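Long-range contacts in endo-polygalacturonase (Pectobacterium carotovorum subsp. carotovorum, PDB 1BHE), which hydrolyses the alpha-1,4-galacturonosyl linkages of polygalacturonic acid and takes part in the maceration and soft-rotting of plant tissue: residues C15-A20 / A41-A46; K31-C36 / S61-L66. All coordinates share one frame; numbering follows the deposited sequence.

Interaction 1: residues C15-A20 / A41-A46; sequences CTTLKA and AVRLSA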
loop_
_atom_site.group_PDB
_atom_site.type_symbol
_atom_site.label_atom_id
_atom_site.label_comp_id
_atom_site.label_asym_id
_atom_site.label_seq_id
_atom_site.Cartn_x
_atom_site.Cartn_y
_atom_site.Cartn_z
ATOM N N CYS A 15 10.251 15.861 20.634
ATOM C CA CYS A 15 11.573 15.953 21.242
ATOM C C CYS A 15 12.235 17.267 20.827
ATOM O O CYS A 15 12.978 17.903 21.572
ATOM C CB CYS A 15 12.500 14.818 20.811
ATOM S SG CYS A 15 12.710 14.604 19.022
ATOM N N THR A 16 11.976 17.635 19.582
ATOM C CA THR A 16 12.530 18.810 18.927
ATOM C C THR A 16 11.487 19.384 17.971
ATOM O O THR A 16 10.689 18.624 17.412
ATOM C CB THR A 16 13.770 18.412 18.096
ATOM O OG1 THR A 16 14.828 17.948 18.953
ATOM C CG2 THR A 16 14.319 19.563 17.270
ATOM N N THR A 17 11.481 20.699 17.789
ATOM C CA THR A 17 10.542 21.318 16.855
ATOM C C THR A 17 11.337 22.094 15.809
ATOM O O THR A 17 12.210 22.885 16.176
ATOM C CB THR A 17 9.516 22.219 17.548
ATOM O OG1 THR A 17 8.746 21.434 18.471
ATOM C CG2 THR A 17 8.558 22.840 16.537
ATOM N N LEU A 18 11.080 21.825 14.537
ATOM C CA LEU A 18 11.762 22.480 13.436
ATOM C C LEU A 18 10.775 23.372 12.681
ATOM O O LEU A 18 9.592 23.055 12.619
ATOM C CB LEU A 18 12.381 21.475 12.459
ATOM C CG LEU A 18 13.304 20.397 13.037
ATOM C CD1 LEU A 18 13.614 19.338 11.986
ATOM C CD2 LEU A 18 14.595 20.996 13.585
ATOM N N LYS A 19 11.245 24.512 12.182
ATOM C CA LYS A 19 10.390 25.451 11.458
ATOM C C LYS A 19 10.855 25.550 10.009
ATOM O O LYS A 19 12.047 25.694 9.740
ATOM C CB LYS A 19 10.379 26.820 12.153
ATOM C CG LYS A 19 9.695 26.770 13.513
ATOM C CD LYS A 19 9.338 28.139 14.070
ATOM C CE LYS A 19 8.815 28.010 15.497
ATOM N NZ LYS A 19 8.874 29.300 16.246
ATOM N N ALA A 20 9.934 25.366 9.067
ATOM C CA ALA A 20 10.292 25.326 7.654
ATOM C C ALA A 20 10.692 26.693 7.104
ATOM O O ALA A 20 10.075 27.693 7.440
ATOM C CB ALA A 20 9.129 24.790 6.828
ATOM N N ALA A 41 8.792 12.470 19.148
ATOM C CA ALA A 41 8.840 12.697 17.709
ATOM C C ALA A 41 9.491 14.022 17.327
ATOM O O ALA A 41 9.431 14.974 18.101
ATOM C CB ALA A 41 7.407 12.725 17.169
ATOM N N VAL A 42 10.074 14.055 16.137
ATOM C CA VAL A 42 10.631 15.300 15.604
ATOM C C VAL A 42 9.399 16.009 15.031
ATOM O O VAL A 42 8.683 15.384 14.241
ATOM C CB VAL A 42 11.696 15.083 14.529
ATOM C CG1 VAL A 42 12.010 16.333 13.717
ATOM C CG2 VAL A 42 12.961 14.557 15.209
ATOM N N ARG A 43 9.136 17.228 15.475
ATOM C CA ARG A 43 7.951 17.959 15.029
ATOM C C ARG A 43 8.283 18.947 13.915
ATOM O O ARG A 43 9.216 19.739 14.017
ATOM C CB ARG A 43 7.319 18.689 16.224
ATOM C CG ARG A 43 6.056 19.463 15.875
ATOM C CD ARG A 43 5.374 20.092 17.083
ATOM N NE ARG A 43 4.239 20.920 16.673
ATOM C CZ ARG A 43 3.594 21.812 17.412
ATOM N NH1 ARG A 43 3.923 22.017 18.681
ATOM N NH2 ARG A 43 2.583 22.500 16.888
ATOM N N LEU A 44 7.532 18.875 12.828
ATOM C CA LEU A 44 7.709 19.725 11.660
ATOM C C LEU A 44 6.608 20.791 11.635
ATOM O O LEU A 44 5.439 20.513 11.369
ATOM C CB LEU A 44 7.681 18.867 10.399
ATOM C CG LEU A 44 8.971 18.336 9.786
ATOM C CD1 LEU A 44 10.111 18.099 10.753
ATOM C CD2 LEU A 44 8.689 17.051 9.001
ATOM N N SER A 45 7.007 22.010 11.967
ATOM C CA SER A 45 6.107 23.151 12.027
ATOM C C SER A 45 6.455 24.206 10.980
ATOM O O SER A 45 7.496 24.162 10.329
ATOM C CB SER A 45 6.178 23.785 13.422
ATOM O OG SER A 45 5.735 22.882 14.418
ATOM N N ALA A 46 5.544 25.161 10.808
ATOM C CA ALA A 46 5.739 26.229 9.836
ATOM C C ALA A 46 6.736 27.275 10.331
ATOM O O ALA A 46 6.852 27.538 11.524
ATOM C CB ALA A 46 4.406 26.921 9.567
#
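Thr16, Leu18 and Ala20 trade backbone hydrogen bonds with Arg43 and Ser45 in the pattern of parallel strands. Arg43 N gives to Thr16 O at 2.8 Å, and Leu18 N returns a bond of 2.8 Å to Arg43 O. Ser45 N then reaches Leu18 O at 2.9 Å. The pairing is more bent at its ends. Cys15 N meets Ala41 O at 2.8 Å, but lies 33° from the plane of that carbonyl. Ala20 N binds Ser45 O at 3.0 Å.

Apolar contacts lie on the face of Val42, Leu18 and Leu44. CD1 of Leu18 does the touching: it sits 3.8 Å from Val42 CG1 and also meets CD1 of Leu44, whose side chain runs alongside. Phe52, Ile29 and Ala32 add to the cover of Leu18. The chi1 of Cys15 (55°) tucks SG between the backbone N and the carbonyl carbon, 3.4 Å from Ala41 O and against Val42 CG2. The sulfur is bonded to Cys36.

The other face carries Thr17, Arg43, Ser45 and Lys19. Thr17 and Arg43 point the same way, with Thr17 OG1 beside the CB and CD of Arg43. The methyl CG2 of Thr17 lies 3.5 Å from Ser45 OG. Arg43 NE makes a salt bridge to Asp68 OD1, and Ser45 OG a hydrogen bond with Asp68 OD2.

The chemistry is thus two-sided. Backbone bonds fix the parallel register. On one face Leu18 and Val42 pack against helix 26-33, and Leu18 and Leu44 against Phe52. The other face is more polar, where Asp68 holds Arg43 and Ser45.

Interaction 2: residues K31-C36 / S61-L66; sequences KALNNC and SGVSLL
Val63 is the hub of this contact, and its two methyls have different partners. CG1 is anti to the backbone N (chi1 176°). It touches Cys36 CB at 3.7 Å and Leu33 CD2 at 3.9 Å, so one methyl serves both Leu33 and Cys36. CG2 meets the backbone of Cys36 instead, at 3.5 Å from its carbonyl O. The sulfur of Cys36 is also near, with SG 4.0 Å from Val63 CG1.

Leu33 makes its contacts through one branch. Its side chain crosses that of Val63 at a slant, touching through CD2. The same methyl lies 4.0 Å from Ser64 O, with Leu65 CD2 slightly farther off at 4.3 Å. Leu33 also packs on Val42, Leu59 and Pro60, which add to its burial.

The fit is close around Val63 and slackens toward Leu65. No hydrogen bond joins the two segments. They meet by van der Waals packing, part of it methyl against carbonyl oxygen. The exposed side is at Asn34 and Asn35, which touch nothing of 61-66; Asn34 OD1 is hydrogen-bonded to Gln30 NE2. Strand 64-66 has its backbone partners in its neighbours: Ser64 pairs with Val42, and Leu65 with Gly112 and Tyr114.

The arrangement fits the right-handed parallel beta-helix of glycosyl hydrolase family 28. Helix 26-33 lies at the N-terminal end of that solenoid, as a lid over the first coils. Here Leu33 of the helix and Cys36 beyond it pack on Val63, just ahead of Ser64.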
loop_
_atom_site.group_PDB
_atom_site.type_symbol
_atom_site.label_atom_id
_atom_site.label_comp_id
_atom_site.label_asym_id
_atom_site.label_seq_id
_atom_site.Cartn_x
_atom_site.Cartn_y
_atom_site.Cartn_z
ATOM N N LYS A 31 19.456 15.108 11.356
ATOM C CA LYS A 31 20.160 15.418 12.599
ATOM C C LYS A 31 19.213 15.407 13.787
ATOM O O LYS A 31 19.511 14.814 14.829
ATOM C CB LYS A 31 20.855 16.786 12.489
ATOM C CG LYS A 31 21.629 17.156 13.748
ATOM C CD LYS A 31 22.443 18.430 13.546
ATOM C CE LYS A 31 23.259 18.749 14.797
ATOM N NZ LYS A 31 23.921 20.085 14.682
ATOM N N ALA A 32 18.036 16.009 13.645
ATOM C CA ALA A 32 17.019 16.025 14.684
ATOM C C ALA A 32 16.525 14.614 14.982
ATOM O O ALA A 32 16.327 14.259 16.143
ATOM C CB ALA A 32 15.850 16.909 14.276
ATOM N N LEU A 33 16.310 13.800 13.946
ATOM C CA LEU A 33 15.867 12.424 14.138
ATOM C C LEU A 33 16.927 11.606 14.866
ATOM O O LEU A 33 16.603 10.775 15.721
ATOM C CB LEU A 33 15.577 11.742 12.794
ATOM C CG LEU A 33 14.302 12.172 12.069
ATOM C CD1 LEU A 33 14.324 11.680 10.628
ATOM C CD2 LEU A 33 13.073 11.650 12.806
ATOM N N ASN A 34 18.205 11.856 14.581
ATOM C CA ASN A 34 19.302 11.145 15.219
ATOM C C ASN A 34 19.567 11.512 16.671
ATOM O O ASN A 34 20.464 10.891 17.267
ATOM C CB ASN A 34 20.602 11.320 14.417
ATOM C CG ASN A 34 20.541 10.662 13.054
ATOM O OD1 ASN A 34 19.646 9.864 12.762
ATOM N ND2 ASN A 34 21.511 10.994 12.201
ATOM N N ASN A 35 18.892 12.484 17.261
ATOM C CA ASN A 35 19.101 12.830 18.660
ATOM C C ASN A 35 17.763 13.010 19.371
ATOM O O ASN A 35 17.605 13.827 20.274
ATOM C CB ASN A 35 19.964 14.094 18.791
ATOM C CG ASN A 35 20.480 14.283 20.209
ATOM O OD1 ASN A 35 20.653 13.312 20.946
ATOM N ND2 ASN A 35 20.710 15.531 20.604
ATOM N N CYS A 36 16.770 12.217 18.978
ATOM C CA CYS A 36 15.427 12.288 19.539
ATOM C C CYS A 36 15.157 11.201 20.566
ATOM O O CYS A 36 15.380 10.014 20.310
ATOM C CB CYS A 36 14.422 12.189 18.380
ATOM S SG CYS A 36 12.715 12.567 18.825
ATOM N N SER A 61 14.870 3.628 15.429
ATOM C CA SER A 61 13.986 2.811 16.246
ATOM C C SER A 61 13.487 3.594 17.459
ATOM O O SER A 61 14.288 4.235 18.140
ATOM C CB SER A 61 14.723 1.571 16.777
ATOM O OG SER A 61 13.802 0.741 17.477
ATOM N N GLY A 62 12.192 3.531 17.730
ATOM C CA GLY A 62 11.593 4.218 18.868
ATOM C C GLY A 62 11.343 5.700 18.656
ATOM O O GLY A 62 10.841 6.393 19.548
ATOM N N VAL A 63 11.740 6.238 17.518
ATOM C CA VAL A 63 11.599 7.641 17.156
ATOM C C VAL A 63 10.507 7.805 16.108
ATOM O O VAL A 63 10.257 6.932 15.275
ATOM C CB VAL A 63 12.944 8.189 16.639
ATOM C CG1 VAL A 63 12.849 9.628 16.158
ATOM C CG2 VAL A 63 14.020 8.057 17.711
ATOM N N SER A 64 9.807 8.946 16.147
ATOM C CA SER A 64 8.714 9.199 15.224
ATOM C C SER A 64 8.853 10.555 14.532
ATOM O O SER A 64 9.674 11.393 14.900
ATOM C CB SER A 64 7.376 9.169 15.982
ATOM O OG SER A 64 7.101 7.894 16.540
ATOM N N LEU A 65 8.002 10.764 13.534
ATOM C CA LEU A 65 7.920 12.014 12.806
ATOM C C LEU A 65 6.501 12.561 13.020
ATOM O O LEU A 65 5.534 11.805 12.912
ATOM C CB LEU A 65 8.130 11.870 11.309
ATOM C CG LEU A 65 9.375 12.403 10.629
ATOM C CD1 LEU A 65 9.189 12.373 9.109
ATOM C CD2 LEU A 65 9.771 13.800 11.077
ATOM N N LEU A 66 6.415 13.841 13.297
ATOM C CA LEU A 66 5.141 14.519 13.511
ATOM C C LEU A 66 5.066 15.733 12.588
ATOM O O LEU A 66 5.976 16.562 12.608
ATOM C CB LEU A 66 5.030 14.959 14.973
ATOM C CG LEU A 66 3.901 15.938 15.314
ATOM C CD1 LEU A 66 2.552 15.352 14.927
ATOM C CD2 LEU A 66 3.935 16.288 16.799
#

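How the interactions relate
From the N terminus, the chain runs through strand 14-19 and helix 26-33 into strand 41-45. Interaction 1 closes that loop by pairing the two strands. Interaction 2 closes the next one, from the end of the helix through strand 51-58 to strand 64-67. The loops cross, since 31-36 lies between the two segments of interaction 1 and 41-46 lies between those of interaction 2. Their centres are about 11 Å apart. They are joined by the disulfide Cys15-Cys36 and a probable hydrogen bond from Leu44 N to Leu66 O, and they also pack, Val42 on Ala32 and Ala41 on Ser64. Together they tie the helix to three neighbouring parallel strands.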